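Local coordinates for protein aspartate--tRNA(Asp/Asn) ligase (Thermus thermophilus, PDB 1N9W) that attaches L-aspartate to both tRNA(Asp) and tRNA(Asn) with similar efficiency, first activating the amino acid with ATP to form Asp-AMP, at residues G20-R25 and S57-R62; F144-T149 and R192-A197. One frame throughout, in Å; residues are numbered along the deposited sequence.

Contact 1: residues G20-R25 and S57-R62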
loop_
_atom_site.group_PDB
_atom_site.type_symbol
_atom_site.label_atom_id
_atom_site.label_comp_id
_atom_site.label_asym_id
_atom_site.label_seq_id
_atom_site.Cartn_x
_atom_site.Cartn_y
_atom_site.Cartn_z
ATOM N N GLY B 20 -17.244 -13.333 17.239
ATOM C CA GLY B 20 -17.031 -11.938 17.602
ATOM C C GLY B 20 -16.629 -11.768 19.052
ATOM O O GLY B 20 -16.129 -12.707 19.671
ATOM N N PHE B 21 -16.833 -10.571 19.592
ATOM C CA PHE B 21 -16.487 -10.283 20.986
ATOM C C PHE B 21 -17.692 -9.800 21.763
ATOM O O PHE B 21 -18.537 -9.084 21.227
ATOM C CB PHE B 21 -15.410 -9.199 21.075
ATOM C CG PHE B 21 -14.148 -9.536 20.347
ATOM C CD1 PHE B 21 -14.035 -9.305 18.977
ATOM C CD2 PHE B 21 -13.075 -10.107 21.024
ATOM C CE1 PHE B 21 -12.872 -9.628 18.301
ATOM C CE2 PHE B 21 -11.907 -10.435 20.350
ATOM C CZ PHE B 21 -11.798 -10.200 18.986
ATOM N N LEU B 22 -17.762 -10.170 23.036
ATOM C CA LEU B 22 -18.874 -9.748 23.878
ATOM C C LEU B 22 -18.801 -8.235 24.163
ATOM O O LEU B 22 -18.019 -7.791 25.004
ATOM C CB LEU B 22 -18.841 -10.546 25.183
ATOM C CG LEU B 22 -19.956 -10.339 26.218
ATOM C CD1 LEU B 22 -21.329 -10.619 25.610
ATOM C CD2 LEU B 22 -19.684 -11.274 27.394
ATOM N N HIS B 23 -19.621 -7.455 23.464
ATOM C CA HIS B 23 -19.637 -6.002 23.643
ATOM C C HIS B 23 -20.129 -5.684 25.066
ATOM O O HIS B 23 -19.496 -4.916 25.780
ATOM C CB HIS B 23 -20.544 -5.351 22.595
ATOM C CG HIS B 23 -20.231 -3.912 22.334
ATOM N ND1 HIS B 23 -19.080 -3.504 21.695
ATOM C CD2 HIS B 23 -20.913 -2.783 22.640
ATOM C CE1 HIS B 23 -19.066 -2.185 21.624
ATOM N NE2 HIS B 23 -20.164 -1.724 22.192
ATOM N N TRP B 24 -21.268 -6.260 25.455
ATOM C CA TRP B 24 -21.808 -6.117 26.807
ATOM C C TRP B 24 -22.775 -7.246 27.107
ATOM O O TRP B 24 -23.140 -8.032 26.224
ATOM C CB TRP B 24 -22.482 -4.749 27.083
ATOM C CG TRP B 24 -23.606 -4.339 26.183
ATOM C CD1 TRP B 24 -23.588 -3.308 25.288
ATOM C CD2 TRP B 24 -24.909 -4.940 26.076
ATOM N NE1 TRP B 24 -24.793 -3.225 24.628
ATOM C CE2 TRP B 24 -25.621 -4.213 25.091
ATOM C CE3 TRP B 24 -25.540 -6.012 26.714
ATOM C CZ2 TRP B 24 -26.933 -4.536 24.725
ATOM C CZ3 TRP B 24 -26.850 -6.331 26.348
ATOM C CH2 TRP B 24 -27.529 -5.593 25.365
ATOM N N ARG B 25 -23.178 -7.326 28.368
ATOM C CA ARG B 25 -24.081 -8.367 28.824
ATOM C C ARG B 25 -25.052 -7.798 29.857
ATOM O O ARG B 25 -24.761 -6.813 30.530
ATOM C CB ARG B 25 -23.256 -9.505 29.449
ATOM C CG ARG B 25 -22.377 -9.031 30.623
ATOM C CD ARG B 25 -21.438 -10.091 31.213
ATOM N NE ARG B 25 -20.848 -9.589 32.457
ATOM C CZ ARG B 25 -20.117 -10.303 33.311
ATOM N NH1 ARG B 25 -19.852 -11.584 33.081
ATOM N NH2 ARG B 25 -19.659 -9.724 34.416
ATOM N N SER B 57 -14.722 -10.814 25.758
ATOM C CA SER B 57 -14.291 -12.202 25.599
ATOM C C SER B 57 -14.603 -12.538 24.145
ATOM O O SER B 57 -15.572 -12.015 23.577
ATOM C CB SER B 57 -15.079 -13.142 26.523
ATOM O OG SER B 57 -14.568 -13.134 27.842
ATOM N N ALA B 58 -13.782 -13.382 23.530
ATOM C CA ALA B 58 -14.019 -13.785 22.147
ATOM C C ALA B 58 -15.007 -14.941 22.211
ATOM O O ALA B 58 -14.823 -15.881 22.985
ATOM C CB ALA B 58 -12.718 -14.226 21.491
ATOM N N LEU B 59 -16.053 -14.871 21.395
ATOM C CA LEU B 59 -17.087 -15.899 21.404
ATOM C C LEU B 59 -17.499 -16.458 20.053
ATOM O O LEU B 59 -17.267 -15.870 18.993
ATOM C CB LEU B 59 -18.364 -15.339 22.027
ATOM C CG LEU B 59 -18.389 -14.581 23.340
ATOM C CD1 LEU B 59 -19.806 -14.087 23.543
ATOM C CD2 LEU B 59 -17.946 -15.464 24.487
ATOM N N ARG B 60 -18.154 -17.603 20.125
ATOM C CA ARG B 60 -18.723 -18.234 18.959
ATOM C C ARG B 60 -20.167 -18.464 19.397
ATOM O O ARG B 60 -20.405 -18.946 20.508
ATOM C CB ARG B 60 -18.037 -19.566 18.665
ATOM C CG ARG B 60 -18.753 -20.390 17.624
ATOM C CD ARG B 60 -17.915 -21.571 17.184
ATOM N NE ARG B 60 -18.767 -22.604 16.637
ATOM C CZ ARG B 60 -19.526 -23.414 17.369
ATOM N NH1 ARG B 60 -19.528 -23.323 18.692
ATOM N NH2 ARG B 60 -20.318 -24.301 16.773
ATOM N N VAL B 61 -21.119 -18.072 18.556
ATOM C CA VAL B 61 -22.531 -18.254 18.865
ATOM C C VAL B 61 -23.287 -18.936 17.732
ATOM O O VAL B 61 -23.184 -18.546 16.563
ATOM C CB VAL B 61 -23.264 -16.914 19.150
ATOM C CG1 VAL B 61 -24.776 -17.175 19.284
ATOM C CG2 VAL B 61 -22.723 -16.251 20.427
ATOM N N ARG B 62 -24.048 -19.961 18.093
ATOM C CA ARG B 62 -24.869 -20.694 17.127
ATOM C C ARG B 62 -26.321 -20.463 17.535
ATOM O O ARG B 62 -26.694 -20.702 18.683
ATOM C CB ARG B 62 -24.534 -22.188 17.170
ATOM C CG ARG B 62 -25.476 -23.060 16.344
ATOM C CD ARG B 62 -24.996 -24.512 16.286
ATOM N NE ARG B 62 -25.006 -25.184 17.599
ATOM C CZ ARG B 62 -26.059 -25.811 18.120
ATOM N NH1 ARG B 62 -27.206 -25.864 17.451
ATOM N NH2 ARG B 62 -25.957 -26.394 19.302
#
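G20 and L59 bond to each other twice through their backbones, the mark of an antiparallel hydrogen-bonded pair: L59 N reaches G20 O at 2.8 Å, almost straight at 175° at the hydrogen, and G20 N reaches L59 O at 3.1 Å. One step on, F21 lies against A58 as a non-hydrogen-bonded pair, and L22 N then closes on S57 O at 2.9 Å. The axes of the two short segments cross at 105°, a strongly bent pairing.

The F21 side chain can be followed outward. Its CB passes S57 O at 3.8 Å; a chi1 of -58° sets CG beside the backbone N, turning the ring toward the start of 57-62. There CD2 comes obliquely within 4.0 Å of A58 CA, and CE2 makes an apolar contact with A58 CB at 4.0 Å. F223 of the second subunit meets the same ring edge-to-face, and G383 of that subunit packs on both F21 and A58. On the L59 side, L59 CD1 touches L22 CB at 4.0 Å. The hydroxyl of S57 turns away to the backbone of A88 and L54.

H23 and W24 form a classic beta bulge in strand 15-28, both facing L35 of strand 31-38. Strongly bent, antiparallel pairing of this kind fits the curled sheet of an OB-fold, here the nucleic-acid-binding domain whose R26 interacts with tRNA.

Contact 2: residues F144-T149 and R192-A197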
loop_
_atom_site.group_PDB
_atom_site.type_symbol
_atom_site.label_atom_id
_atom_site.label_comp_id
_atom_site.label_asym_id
_atom_site.label_seq_id
_atom_site.Cartn_x
_atom_site.Cartn_y
_atom_site.Cartn_z
ATOM N N PHE B 144 -0.099 4.385 -13.580
ATOM C CA PHE B 144 0.944 4.746 -12.627
ATOM C C PHE B 144 1.523 3.449 -12.093
ATOM O O PHE B 144 0.866 2.405 -12.126
ATOM C CB PHE B 144 0.382 5.545 -11.452
ATOM C CG PHE B 144 0.171 6.994 -11.750
ATOM C CD1 PHE B 144 -0.775 7.393 -12.685
ATOM C CD2 PHE B 144 0.925 7.965 -11.093
ATOM C CE1 PHE B 144 -0.972 8.738 -12.965
ATOM C CE2 PHE B 144 0.740 9.316 -11.362
ATOM C CZ PHE B 144 -0.211 9.707 -12.301
ATOM N N THR B 145 2.758 3.509 -11.612
ATOM C CA THR B 145 3.408 2.337 -11.038
ATOM C C THR B 145 3.772 2.634 -9.574
ATOM O O THR B 145 4.468 3.607 -9.283
ATOM C CB THR B 145 4.694 1.953 -11.826
ATOM O OG1 THR B 145 4.329 1.471 -13.126
ATOM C CG2 THR B 145 5.477 0.868 -11.097
ATOM N N GLU B 146 3.277 1.795 -8.661
ATOM C CA GLU B 146 3.557 1.957 -7.235
ATOM C C GLU B 146 5.029 1.662 -6.988
ATOM O O GLU B 146 5.568 0.677 -7.499
ATOM C CB GLU B 146 2.688 1.012 -6.394
ATOM C CG GLU B 146 3.029 0.986 -4.898
ATOM C CD GLU B 146 1.915 0.403 -4.032
ATOM O OE1 GLU B 146 1.245 -0.556 -4.474
ATOM O OE2 GLU B 146 1.720 0.899 -2.898
ATOM N N ILE B 147 5.685 2.526 -6.220
ATOM C CA ILE B 147 7.087 2.331 -5.912
ATOM C C ILE B 147 7.304 2.278 -4.413
ATOM O O ILE B 147 6.431 2.655 -3.627
ATOM C CB ILE B 147 7.956 3.464 -6.462
ATOM C CG1 ILE B 147 7.539 4.787 -5.811
ATOM C CG2 ILE B 147 7.846 3.504 -7.985
ATOM C CD1 ILE B 147 8.264 6.000 -6.343
ATOM N N PHE B 148 8.490 1.814 -4.034
ATOM C CA PHE B 148 8.869 1.694 -2.637
ATOM C C PHE B 148 10.291 2.218 -2.482
ATOM O O PHE B 148 11.247 1.560 -2.889
ATOM C CB PHE B 148 8.782 0.226 -2.215
ATOM C CG PHE B 148 7.472 -0.420 -2.580
ATOM C CD1 PHE B 148 7.275 -0.969 -3.844
ATOM C CD2 PHE B 148 6.414 -0.428 -1.680
ATOM C CE1 PHE B 148 6.040 -1.499 -4.207
ATOM C CE2 PHE B 148 5.175 -0.957 -2.033
ATOM C CZ PHE B 148 4.990 -1.496 -3.295
ATOM N N THR B 149 10.420 3.410 -1.904
ATOM C CA THR B 149 11.722 4.039 -1.715
ATOM C C THR B 149 12.209 3.967 -0.269
ATOM O O THR B 149 11.436 3.686 0.651
ATOM C CB THR B 149 11.699 5.522 -2.169
ATOM O OG1 THR B 149 10.722 6.245 -1.418
ATOM C CG2 THR B 149 11.360 5.615 -3.656
ATOM N N ARG B 192 5.150 7.832 -14.483
ATOM C CA ARG B 192 4.074 8.117 -13.530
ATOM C C ARG B 192 4.179 7.136 -12.373
ATOM O O ARG B 192 4.057 5.924 -12.566
ATOM C CB ARG B 192 2.718 7.950 -14.231
ATOM C CG ARG B 192 2.591 8.812 -15.451
ATOM C CD ARG B 192 1.863 8.089 -16.557
ATOM N NE ARG B 192 0.432 8.190 -16.428
ATOM C CZ ARG B 192 -0.288 9.219 -16.860
ATOM N NH1 ARG B 192 0.297 10.247 -17.456
ATOM N NH2 ARG B 192 -1.610 9.217 -16.698
ATOM N N VAL B 193 4.403 7.662 -11.176
ATOM C CA VAL B 193 4.540 6.816 -9.997
ATOM C C VAL B 193 3.883 7.427 -8.770
ATOM O O VAL B 193 3.555 8.612 -8.747
ATOM C CB VAL B 193 6.037 6.584 -9.633
ATOM C CG1 VAL B 193 6.793 6.036 -10.826
ATOM C CG2 VAL B 193 6.665 7.878 -9.140
ATOM N N TYR B 194 3.680 6.598 -7.755
ATOM C CA TYR B 194 3.091 7.066 -6.519
ATOM C C TYR B 194 3.588 6.194 -5.392
ATOM O O TYR B 194 4.130 5.108 -5.615
ATOM C CB TYR B 194 1.562 7.010 -6.566
ATOM C CG TYR B 194 0.991 5.612 -6.611
ATOM C CD1 TYR B 194 0.730 4.981 -7.824
ATOM C CD2 TYR B 194 0.688 4.929 -5.430
ATOM C CE1 TYR B 194 0.172 3.706 -7.863
ATOM C CE2 TYR B 194 0.132 3.657 -5.457
ATOM C CZ TYR B 194 -0.128 3.051 -6.679
ATOM O OH TYR B 194 -0.714 1.808 -6.720
ATOM N N GLU B 195 3.417 6.670 -4.169
ATOM C CA GLU B 195 3.862 5.900 -3.024
ATOM C C GLU B 195 3.041 6.216 -1.794
ATOM O O GLU B 195 2.615 7.354 -1.574
ATOM C CB GLU B 195 5.352 6.154 -2.760
ATOM C CG GLU B 195 5.871 5.553 -1.451
ATOM C CD GLU B 195 7.387 5.633 -1.318
ATOM O OE1 GLU B 195 7.967 6.706 -1.586
ATOM O OE2 GLU B 195 8.001 4.614 -0.932
ATOM N N VAL B 196 2.807 5.177 -1.010
ATOM C CA VAL B 196 2.043 5.268 0.219
ATOM C C VAL B 196 2.990 4.875 1.328
ATOM O O VAL B 196 3.294 3.696 1.498
ATOM C CB VAL B 196 0.878 4.270 0.210
ATOM C CG1 VAL B 196 0.157 4.297 1.543
ATOM C CG2 VAL B 196 -0.059 4.591 -0.939
ATOM N N ALA B 197 3.471 5.854 2.083
ATOM C CA ALA B 197 4.399 5.548 3.166
ATOM C C ALA B 197 4.424 6.640 4.225
ATOM O O ALA B 197 4.020 7.774 3.970
ATOM C CB ALA B 197 5.802 5.317 2.596
HETATM O O HOH W 1 3.932 2.498 -1.987
HETATM O O HOH W 2 9.277 5.348 1.995
#
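The F144 ring carries R192 CB almost straight above the centre of one face, a CH-pi contact 3.5 Å from the centroid, while the backbone carbonyl carbon of V193 lies in plane at its edge. The R192 guanidinium, tilted 54° from the ring, comes obliquely to F144 CE1, and its NE bonds to the carbonyl of Q142. The Y194 ring has E146 CA above one face toward the rim and F144 CB at its edge, 3.7 Å from Y194 CD1. With chi1 at 68°, Y194 CG sits between its backbone N and carbonyl carbon, which swings the ring across to E146; its hydroxyl bonds to D140.

The backbones pair in parallel, T145 with V193 and E146 with Y194. T145 N donates to R192 O at 2.9 Å and I147 N to Y194 O at 3.1 Å, while the bond from Y194 N to T145 O is weak. The I147 and V193 side chains meet at a slant, CD1 on CG2.

E195 extends to T149 and grips it twice: T149 N donates to OE2 at 2.9 Å, 32° out of the carboxylate plane, and T149 OG1 donates to the syn lone pair of OE1 at 2.8 Å. An alanine in place of E195 would probably leave both T149 donors without these acceptors and K183 without its salt-bridge partner. A water joins E146 OE2 and I147 O to V196 N.

The short strand 145-146 is the outermost within this chain, beside 192-198, which pairs on its other side with 215-222. Helix 181-190 packs on T145, I147 and T149, and helix 119-141 on F144 and Y194. E146 forms salt bridges to R136 of its own chain and R136 of the second subunit.

Contacts 1 and 2 follow one another along the chain and belong to different domains: 20-25 with 57-62 to the OB-fold, 144-149 with 192-197 to the class II catalytic domain. Their centres are 41 Å apart and their nearest atoms about 25 Å apart, so they do not touch. Both nevertheless reach the second subunit of the homodimer. Contact 1 stands near the tRNA-binding residues, the side chain of L22 being about 8 Å from that of R26 and about 10 Å from that of Q44. Contact 2 flanks the predicted active site: the V193 side chain is about 10 Å from that of R352, a predicted aspartate ligand.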